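Local coordinates for protein flavin prenyltransferase PAD1, mitochondrial (Aspergillus niger, PDB 6QLG) that probably makes the prenylated FMN cofactor of ferulic acid decarboxylase by joining a dimethylallyl group to the N5 and C6 atoms of reduced FMN, without a metal, at residues M54-L63 with E198-L209. Residues are numbered along the deposited sequence; the frame is centred on the assembly and turned at random.
With DMA (dimethylallyl diphosphate), chain N.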
ATOM      1  N   MET B  54      28.608 -27.123   1.120  1.00 23.42           N
ATOM      2  CA  MET B  54      28.294 -28.549   1.176  1.00 23.97           C
ATOM      3  C   MET B  54      26.824 -28.820   0.879  1.00 27.93           C
ATOM      4  O   MET B  54      26.481 -29.910   0.405  1.00 27.55           O
ATOM      5  CB  MET B  54      28.673 -29.120   2.543  1.00 23.30           C
ATOM      6  CG  MET B  54      28.659 -30.645   2.611  1.00 38.72           C
ATOM      7  SD  MET B  54      29.721 -31.455   1.390  1.00 36.93           S
ATOM      8  CE  MET B  54      31.265 -30.623   1.697  1.00 23.07           C
ATOM      9  N   LEU B  55      25.944 -27.851   1.148  1.00 23.76           N
ATOM     10  CA  LEU B  55      24.536 -28.022   0.796  1.00 24.63           C
ATOM     11  C   LEU B  55      24.363 -28.202  -0.707  1.00 21.95           C
ATOM     12  O   LEU B  55      23.616 -29.082  -1.154  1.00 23.97           O
ATOM     13  CB  LEU B  55      23.717 -26.828   1.291  1.00 23.50           C
ATOM     14  CG  LEU B  55      23.672 -26.571   2.799  1.00 22.85           C
ATOM     15  CD1 LEU B  55      22.915 -25.285   3.099  1.00 23.98           C
ATOM     16  CD2 LEU B  55      23.044 -27.745   3.527  1.00 26.07           C
ATOM     17  N   GLY B  56      25.052 -27.384  -1.505  1.00 21.45           N
ATOM     18  CA  GLY B  56      24.946 -27.519  -2.948  1.00 23.63           C
ATOM     19  C   GLY B  56      25.623 -28.773  -3.469  1.00 24.30           C
ATOM     20  O   GLY B  56      25.131 -29.413  -4.404  1.00 21.04           O
ATOM     21  N   ILE B  57      26.760 -29.142  -2.875  1.00 21.22           N
ATOM     22  CA  ILE B  57      27.448 -30.364  -3.284  1.00 25.19           C
ATOM     23  C   ILE B  57      26.559 -31.578  -3.050  1.00 24.61           C
ATOM     24  O   ILE B  57      26.443 -32.459  -3.913  1.00 24.22           O
ATOM     25  CB  ILE B  57      28.794 -30.491  -2.546  1.00 27.81           C
ATOM     26  CG1 ILE B  57      29.788 -29.446  -3.060  1.00 24.90           C
ATOM     27  CG2 ILE B  57      29.367 -31.892  -2.710  1.00 27.05           C
ATOM     28  CD1 ILE B  57      30.934 -29.173  -2.108  1.00 26.25           C
ATOM     29  N   LYS B  58      25.901 -31.637  -1.891  1.00 22.25           N
ATOM     30  CA  LYS B  58      25.056 -32.788  -1.590  1.00 23.95           C
ATOM     31  C   LYS B  58      23.782 -32.793  -2.425  1.00 29.03           C
ATOM     32  O   LYS B  58      23.213 -33.862  -2.674  1.00 25.23           O
ATOM     33  CB  LYS B  58      24.726 -32.821  -0.100  1.00 26.68           C
ATOM     34  CG  LYS B  58      25.933 -33.119   0.774  1.00 30.54           C
ATOM     35  CD  LYS B  58      25.533 -33.845   2.043  1.00 38.81           C
ATOM     36  CE  LYS B  58      26.591 -34.853   2.455  1.00 41.98           C
ATOM     37  NZ  LYS B  58      26.004 -36.207   2.646  1.00 49.93           N
ATOM     38  N   VAL B  59      23.318 -31.621  -2.868  1.00 21.87           N
ATOM     39  CA  VAL B  59      22.179 -31.588  -3.780  1.00 22.31           C
ATOM     40  C   VAL B  59      22.556 -32.212  -5.119  1.00 24.92           C
ATOM     41  O   VAL B  59      21.790 -32.996  -5.693  1.00 23.97           O
ATOM     42  CB  VAL B  59      21.662 -30.146  -3.946  1.00 24.94           C
ATOM     43  CG1 VAL B  59      20.816 -30.024  -5.203  1.00 19.94           C
ATOM     44  CG2 VAL B  59      20.854 -29.725  -2.720  1.00 21.46           C
ATOM     45  N   LEU B  60      23.745 -31.883  -5.634  1.00 21.80           N
ATOM     46  CA  LEU B  60      24.194 -32.461  -6.896  1.00 27.44           C
ATOM     47  C   LEU B  60      24.322 -33.977  -6.794  1.00 26.51           C
ATOM     48  O   LEU B  60      23.950 -34.704  -7.723  1.00 28.44           O
ATOM     49  CB  LEU B  60      25.527 -31.839  -7.313  1.00 27.77           C
ATOM     50  CG  LEU B  60      25.497 -30.413  -7.866  1.00 27.42           C
ATOM     51  CD1 LEU B  60      26.906 -29.844  -7.948  1.00 25.20           C
ATOM     52  CD2 LEU B  60      24.826 -30.380  -9.227  1.00 24.42           C
ATOM     53  N   ILE B  61      24.845 -34.471  -5.671  1.00 27.60           N
ATOM     54  CA  ILE B  61      24.991 -35.911  -5.483  1.00 30.18           C
ATOM     55  C   ILE B  61      23.626 -36.580  -5.395  1.00 32.29           C
ATOM     56  O   ILE B  61      23.400 -37.644  -5.987  1.00 32.31           O
ATOM     57  CB  ILE B  61      25.845 -36.197  -4.232  1.00 26.43           C
ATOM     58  CG1 ILE B  61      27.282 -35.714  -4.446  1.00 29.81           C
ATOM     59  CG2 ILE B  61      25.821 -37.681  -3.884  1.00 33.68           C
ATOM     60  CD1 ILE B  61      28.104 -35.665  -3.175  1.00 25.40           C
ATOM     61  N   ALA B  62      22.689 -35.965  -4.667  1.00 27.81           N
ATOM     62  CA  ALA B  62      21.368 -36.560  -4.499  1.00 26.50           C
ATOM     63  C   ALA B  62      20.593 -36.583  -5.811  1.00 28.53           C
ATOM     64  O   ALA B  62      19.878 -37.551  -6.098  1.00 32.56           O
ATOM     65  CB  ALA B  62      20.585 -35.804  -3.424  1.00 29.91           C
ATOM     66  N   LEU B  63      20.716 -35.526  -6.617  1.00 24.73           N
ATOM     67  CA  LEU B  63      19.996 -35.487  -7.887  1.00 28.89           C
ATOM     68  C   LEU B  63      20.577 -36.483  -8.883  1.00 28.63           C
ATOM     69  O   LEU B  63      19.835 -37.086  -9.669  1.00 26.80           O
ATOM     70  CB  LEU B  63      20.023 -34.073  -8.468  1.00 24.23           C
ATOM     71  CG  LEU B  63      19.163 -33.013  -7.776  1.00 30.54           C
ATOM     72  CD1 LEU B  63      19.443 -31.642  -8.370  1.00 22.50           C
ATOM     73  CD2 LEU B  63      17.687 -33.359  -7.887  1.00 19.75           C
ATOM     74  N   GLU B 198      26.473 -34.107   8.996  1.00 30.44           N
ATOM     75  CA  GLU B 198      26.022 -34.625   7.709  1.00 30.07           C
ATOM     76  C   GLU B 198      24.597 -35.159   7.775  1.00 26.71           C
ATOM     77  O   GLU B 198      23.853 -35.057   6.793  1.00 28.47           O
ATOM     78  CB  GLU B 198      26.984 -35.715   7.230  1.00 31.14           C
ATOM     79  CG  GLU B 198      26.649 -36.289   5.867  1.00 39.65           C
ATOM     80  CD  GLU B 198      27.691 -37.278   5.380  1.00 51.91           C
ATOM     81  OE1 GLU B 198      28.322 -37.947   6.227  1.00 49.09           O
ATOM     82  OE2 GLU B 198      27.877 -37.387   4.150  1.00 47.87           O
ATOM     83  N   ASP B 199      24.197 -35.731   8.915  1.00 29.51           N
ATOM     84  CA  ASP B 199      22.822 -36.199   9.065  1.00 26.60           C
ATOM     85  C   ASP B 199      21.832 -35.050   8.924  1.00 27.82           C
ATOM     86  O   ASP B 199      20.806 -35.181   8.246  1.00 27.24           O
ATOM     87  CB  ASP B 199      22.637 -36.882  10.420  1.00 29.54           C
ATOM     88  CG  ASP B 199      23.324 -38.229  10.496  1.00 34.99           C
ATOM     89  OD1 ASP B 199      23.609 -38.820   9.432  1.00 31.31           O
ATOM     90  OD2 ASP B 199      23.571 -38.696  11.627  1.00 33.04           O
ATOM     91  N   LEU B 200      22.120 -33.918   9.567  1.00 26.53           N
ATOM     92  CA  LEU B 200      21.234 -32.765   9.456  1.00 26.20           C
ATOM     93  C   LEU B 200      21.235 -32.209   8.037  1.00 26.70           C
ATOM     94  O   LEU B 200      20.182 -31.821   7.517  1.00 27.69           O
ATOM     95  CB  LEU B 200      21.644 -31.701  10.474  1.00 25.50           C
ATOM     96  CG  LEU B 200      21.410 -32.111  11.932  1.00 25.79           C
ATOM     97  CD1 LEU B 200      22.186 -31.235  12.907  1.00 23.25           C
ATOM     98  CD2 LEU B 200      19.921 -32.095  12.266  1.00 25.24           C
ATOM     99  N   ILE B 201      22.402 -32.188   7.386  1.00 26.73           N
ATOM    100  CA  ILE B 201      22.474 -31.730   6.001  1.00 27.00           C
ATOM    101  C   ILE B 201      21.649 -32.636   5.095  1.00 27.74           C
ATOM    102  O   ILE B 201      20.925 -32.161   4.211  1.00 25.90           O
ATOM    103  CB  ILE B 201      23.940 -31.655   5.534  1.00 32.42           C
ATOM    104  CG1 ILE B 201      24.711 -30.604   6.334  1.00 28.04           C
ATOM    105  CG2 ILE B 201      24.009 -31.327   4.051  1.00 32.28           C
ATOM    106  CD1 ILE B 201      26.142 -30.419   5.869  1.00 27.25           C
ATOM    107  N   ASP B 202      21.743 -33.953   5.302  1.00 25.06           N
ATOM    108  CA  ASP B 202      21.005 -34.896   4.466  1.00 25.73           C
ATOM    109  C   ASP B 202      19.502 -34.670   4.566  1.00 23.55           C
ATOM    110  O   ASP B 202      18.781 -34.773   3.567  1.00 27.72           O
ATOM    111  CB  ASP B 202      21.351 -36.334   4.860  1.00 30.08           C
ATOM    112  CG  ASP B 202      22.754 -36.739   4.440  1.00 35.14           C
ATOM    113  OD1 ASP B 202      23.305 -36.121   3.505  1.00 34.74           O
ATOM    114  OD2 ASP B 202      23.305 -37.678   5.051  1.00 36.55           O
ATOM    115  N   GLN B 203      19.008 -34.367   5.767  1.00 22.96           N
ATOM    116  CA  GLN B 203      17.585 -34.089   5.929  1.00 29.15           C
ATOM    117  C   GLN B 203      17.191 -32.802   5.212  1.00 26.02           C
ATOM    118  O   GLN B 203      16.157 -32.755   4.537  1.00 22.61           O
ATOM    119  CB  GLN B 203      17.230 -34.017   7.415  1.00 25.95           C
ATOM    120  CG  GLN B 203      15.736 -34.037   7.704  1.00 27.86           C
ATOM    121  CD  GLN B 203      15.136 -32.642   7.789  1.00 33.34           C
ATOM    122  OE1 GLN B 203      15.846 -31.641   7.694  1.00 27.42           O
ATOM    123  NE2 GLN B 203      13.823 -32.574   7.981  1.00 33.25           N
ATOM    124  N   SER B 204      18.006 -31.750   5.341  1.00 27.22           N
ATOM    125  CA  SER B 204      17.713 -30.496   4.650  1.00 27.44           C
ATOM    126  C   SER B 204      17.690 -30.691   3.141  1.00 26.54           C
ATOM    127  O   SER B 204      16.799 -30.177   2.455  1.00 23.39           O
ATOM    128  CB  SER B 204      18.741 -29.429   5.031  1.00 24.17           C
ATOM    129  OG  SER B 204      18.678 -29.120   6.411  1.00 29.42           O
ATOM    130  N   VAL B 205      18.663 -31.434   2.606  1.00 24.51           N
ATOM    131  CA  VAL B 205      18.710 -31.680   1.168  1.00 25.57           C
ATOM    132  C   VAL B 205      17.478 -32.458   0.721  1.00 26.69           C
ATOM    133  O   VAL B 205      16.898 -32.181  -0.338  1.00 25.10           O
ATOM    134  CB  VAL B 205      20.015 -32.411   0.796  1.00 26.91           C
ATOM    135  CG1 VAL B 205      19.941 -32.957  -0.623  1.00 23.15           C
ATOM    136  CG2 VAL B 205      21.206 -31.475   0.954  1.00 24.45           C
ATOM    137  N   GLY B 206      17.051 -33.435   1.523  1.00 24.76           N
ATOM    138  CA  GLY B 206      15.855 -34.186   1.178  1.00 25.23           C
ATOM    139  C   GLY B 206      14.603 -33.330   1.200  1.00 26.71           C
ATOM    140  O   GLY B 206      13.704 -33.509   0.373  1.00 25.58           O
ATOM    141  N   ARG B 207      14.524 -32.390   2.144  1.00 24.03           N
ATOM    142  CA  ARG B 207      13.361 -31.513   2.208  1.00 28.49           C
ATOM    143  C   ARG B 207      13.369 -30.491   1.078  1.00 26.98           C
ATOM    144  O   ARG B 207      12.302 -30.103   0.590  1.00 24.02           O
ATOM    145  CB  ARG B 207      13.304 -30.816   3.568  1.00 23.26           C
ATOM    146  CG  ARG B 207      13.136 -31.773   4.740  1.00 26.04           C
ATOM    147  CD  ARG B 207      11.723 -32.338   4.810  1.00 28.59           C
ATOM    148  NE  ARG B 207      10.782 -31.363   5.358  1.00 35.66           N
ATOM    149  CZ  ARG B 207       9.913 -30.671   4.629  1.00 34.89           C
ATOM    150  NH1 ARG B 207       9.855 -30.846   3.316  1.00 36.79           N
ATOM    151  NH2 ARG B 207       9.101 -29.799   5.214  1.00 35.65           N
ATOM    152  N   MET B 208      14.555 -30.042   0.655  1.00 25.46           N
ATOM    153  CA  MET B 208      14.651 -29.182  -0.521  1.00 26.17           C
ATOM    154  C   MET B 208      14.070 -29.869  -1.748  1.00 27.49           C
ATOM    155  O   MET B 208      13.255 -29.289  -2.476  1.00 25.11           O
ATOM    156  CB  MET B 208      16.110 -28.809  -0.791  1.00 27.22           C
ATOM    157  CG  MET B 208      16.753 -27.886   0.214  1.00 27.45           C
ATOM    158  SD  MET B 208      18.526 -27.781  -0.112  1.00 24.54           S
ATOM    159  CE  MET B 208      19.122 -27.297   1.507  1.00 19.91           C
ATOM    160  N   LEU B 209      14.490 -31.111  -1.996  1.00 22.29           N
ATOM    161  CA  LEU B 209      14.092 -31.806  -3.213  1.00 25.47           C
ATOM    162  C   LEU B 209      12.641 -32.266  -3.171  1.00 24.99           C
ATOM    163  O   LEU B 209      12.083 -32.601  -4.222  1.00 26.27           O
ATOM    164  CB  LEU B 209      15.027 -32.989  -3.462  1.00 24.79           C
ATOM    165  CG  LEU B 209      16.504 -32.608  -3.601  1.00 31.54           C
ATOM    166  CD1 LEU B 209      17.348 -33.808  -4.004  1.00 30.24           C
ATOM    167  CD2 LEU B 209      16.686 -31.467  -4.597  1.00 28.72           C
TER
HETATM  168  C1  DMA N 301       8.542 -30.486  11.582  1.00 51.77           C
HETATM  169  O1  DMA N 301       8.312 -30.590  10.204  1.00 54.58           O
HETATM  170  C2  DMA N 301       7.237 -30.715  12.341  1.00 46.48           C
HETATM  171  C3  DMA N 301       7.145 -31.685  13.229  1.00 44.96           C
HETATM  172  C4  DMA N 301       5.834 -31.906  13.975  1.00 41.22           C
HETATM  173  C5  DMA N 301       8.342 -32.590  13.511  1.00 46.49           C
HETATM  174  PA  DMA N 301       8.244 -29.201   9.315  1.00 60.84           P
HETATM  175  O1A DMA N 301       8.276 -28.009  10.246  1.00 49.40           O
HETATM  176  O2A DMA N 301       6.976 -29.178   8.499  1.00 47.34           O
HETATM  177  O3A DMA N 301       9.533 -29.129   8.292  1.00 56.86           O
HETATM  178  PB  DMA N 301      10.984 -29.836   8.614  1.00 52.80           P
HETATM  179  O1B DMA N 301      11.241 -29.795  10.099  1.00 52.71           O
HETATM  180  O2B DMA N 301      12.085 -29.078   7.909  1.00 56.09           O
HETATM  181  O3B DMA N 301      10.952 -31.267   8.136  1.00 53.25           O
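Lys-58 bridges two acidic side chains one turn apart on helix 197-210. Its NZ donates to Glu-198 OE2 at 2.7 Å, on the anti lone pair. A second bond runs from NZ to Asp-202 OD1 at 2.8 Å, on the syn lone pair. The ammonium is thus gripped by two carboxylates, whose negative charges it probably offsets in part. The Lys-58 chain bends at chi3 (145°) and chi4, which sets where NZ lies relative to the two carboxylates. Its CD lies 3.6 Å from Ile-201 CG2. Lys-58 is a knob among Glu-198, Ile-201, Asp-202 and Val-205. Val-205 answers as a knob among Leu-55, Lys-58, Val-59 and Ala-62. Leu-55 CD2 meets Ile-201 CG2 at 3.7 Å, and Ala-62 CB meets Leu-209 CD1 at 3.8 Å. The axes of the two segments cross at -61°.

On helix 197-210, Arg-207 NE donates a nearly straight bond to diphosphate O3B at 2.8 Å (168°). Its NH2 reaches O3A in the guanidinium plane and also forms a salt bridge with Glu-152 of a third subunit. Gln-203 NE2 adds a weak bond to O3B. Knobs-into-holes packing thus joins the first helix of the Rossmann-like flavoprotein fold to a helix that lines the dimethylallyl diphosphate site of this UbiX-family enzyme.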